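Bd3460 (PDB 5CEC) binds the predatory endopeptidase Bd3459 through its ankyrin repeats and probably acts as an immunity protein that shields the predator from its own enzyme. Local coordinates at residues Ala101-Thr105 with Asn106-Asp110. Numbering follows the deposited sequence.
Sequences AFAVT and NDAYD
Two N-H groups of Asn106 grip the carbonyl oxygen of Phe102: the backbone N at 3.1 Å from Phe102 O, and the side-chain ND2 at 3.0 Å from the same atom. The ND2 bond is fairly straight (162°), and Phe102 O lies in the plane of the amide. With CG beside its own backbone N (chi1 -74°), the Asn106 side chain folds back along the helix, its amide nearly coplanar with the Phe102 ring and ND2 at the ring edge. Helix 99-105 then ends in a Schellman motif. Ala108 N donates to Ala103 O at 2.8 Å, while Asp107, at positive phi, sends its N to Val104 O at 3.0 Å from above the carbonyl plane. Val104 O also accepts a hydrogen bond from a water that donates to Asp107 OD1 as well and accepts from Tyr109 OH at 2.6 Å. Tyr109 crosses Val104 at an angle, its CE1 4.0 Å from Val104 CG1. A second water bridges Thr105 O to Asp107 OD1, the latter bond weak. Asp107 OD2 forms a salt bridge with Lys403 of the Bd3459 chain, whose Trp395 packs on Asn106. The tight turn between the paired helices of this ankyrin repeat thus gives Phe102 O, Ala103 O and Val104 O donors of its own, and its Asp107, OD1 taking two waters, presents a carboxylate to the endopeptidase.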
loop_
_atom_site.group_PDB
_atom_site.type_symbol
_atom_site.label_atom_id
_atom_site.label_comp_id
_atom_site.label_asym_id
_atom_site.label_seq_id
_atom_site.Cartn_x
_atom_site.Cartn_y
_atom_site.Cartn_z
ATOM N N ALA B 101 19.039 -4.577 5.906
ATOM C CA ALA B 101 18.949 -3.140 5.630
ATOM C C ALA B 101 17.879 -2.805 4.626
ATOM O O ALA B 101 17.143 -1.846 4.853
ATOM C CB ALA B 101 20.283 -2.588 5.188
ATOM N N PHE B 102 17.743 -3.569 3.570
ATOM C CA PHE B 102 16.638 -3.362 2.618
ATOM C C PHE B 102 15.284 -3.442 3.294
ATOM O O PHE B 102 14.413 -2.616 3.032
ATOM C CB PHE B 102 16.699 -4.345 1.456
ATOM C CG PHE B 102 17.609 -3.925 0.359
ATOM C CD1 PHE B 102 17.170 -2.994 -0.552
ATOM C CD2 PHE B 102 18.911 -4.428 0.218
ATOM C CE1 PHE B 102 17.982 -2.553 -1.572
ATOM C CE2 PHE B 102 19.710 -4.002 -0.845
ATOM C CZ PHE B 102 19.232 -3.070 -1.729
ATOM N N ALA B 103 15.110 -4.417 4.180
ATOM C CA ALA B 103 13.824 -4.602 4.844
ATOM C C ALA B 103 13.518 -3.401 5.732
ATOM O O ALA B 103 12.439 -2.816 5.644
ATOM C CB ALA B 103 13.825 -5.876 5.664
ATOM N N VAL B 104 14.443 -3.044 6.617
ATOM C CA VAL B 104 14.206 -1.932 7.539
ATOM C C VAL B 104 13.944 -0.654 6.776
ATOM O O VAL B 104 12.970 0.076 7.054
ATOM C CB VAL B 104 15.379 -1.806 8.533
ATOM C CG1 VAL B 104 15.344 -0.483 9.265
ATOM C CG2 VAL B 104 15.311 -2.993 9.493
ATOM N N THR B 105 14.790 -0.347 5.795
ATOM C CA THR B 105 14.674 0.933 5.104
ATOM C C THR B 105 13.439 1.031 4.216
ATOM O O THR B 105 13.008 2.142 3.914
ATOM C CB THR B 105 15.910 1.256 4.256
ATOM O OG1 THR B 105 16.098 0.236 3.293
ATOM C CG2 THR B 105 17.168 1.406 5.124
ATOM N N ASN B 106 12.866 -0.096 3.815
ATOM C CA ASN B 106 11.612 -0.109 3.075
ATOM C C ASN B 106 10.397 -0.429 3.930
ATOM O O ASN B 106 9.338 -0.718 3.390
ATOM C CB ASN B 106 11.730 -1.046 1.868
ATOM C CG ASN B 106 12.574 -0.449 0.745
ATOM O OD1 ASN B 106 12.051 0.296 -0.117
ATOM N ND2 ASN B 106 13.873 -0.754 0.736
ATOM N N ASP B 107 10.544 -0.305 5.253
ATOM C CA ASP B 107 9.461 -0.495 6.216
ATOM C C ASP B 107 8.839 -1.882 6.161
ATOM O O ASP B 107 7.701 -2.074 6.583
ATOM C CB ASP B 107 8.381 0.593 6.083
ATOM C CG ASP B 107 8.852 1.977 6.472
ATOM O OD1 ASP B 107 10.042 2.260 6.575
ATOM O OD2 ASP B 107 8.020 2.854 6.702
ATOM N N ALA B 108 9.636 -2.886 5.762
ATOM C CA ALA B 108 9.224 -4.282 5.799
ATOM C C ALA B 108 9.672 -4.882 7.126
ATOM O O ALA B 108 10.581 -5.692 7.203
ATOM C CB ALA B 108 9.786 -5.052 4.631
ATOM N N TYR B 109 9.019 -4.445 8.191
ATOM C CA TYR B 109 9.445 -4.797 9.532
ATOM C C TYR B 109 9.079 -6.216 9.942
ATOM O O TYR B 109 9.786 -6.802 10.751
ATOM C CB TYR B 109 8.935 -3.753 10.524
ATOM C CG TYR B 109 9.798 -2.507 10.476
ATOM C CD1 TYR B 109 11.071 -2.510 11.033
ATOM C CD2 TYR B 109 9.379 -1.331 9.832
ATOM C CE1 TYR B 109 11.896 -1.402 10.993
ATOM C CE2 TYR B 109 10.202 -0.214 9.775
ATOM C CZ TYR B 109 11.454 -0.243 10.360
ATOM O OH TYR B 109 12.286 0.844 10.362
ATOM N N ASP B 110 8.042 -6.791 9.342
ATOM C CA ASP B 110 7.836 -8.241 9.477
ATOM C C ASP B 110 9.021 -9.054 8.930
ATOM O O ASP B 110 9.493 -10.025 9.554
ATOM C CB ASP B 110 6.514 -8.683 8.816
ATOM C CG ASP B 110 6.377 -8.257 7.274
ATOM O OD1 ASP B 110 7.119 -7.343 6.713
ATOM O OD2 ASP B 110 5.491 -8.871 6.625
HETATM O O HOH W 1 11.975 2.539 8.364
HETATM O O HOH W 2 10.409 3.332 3.989
#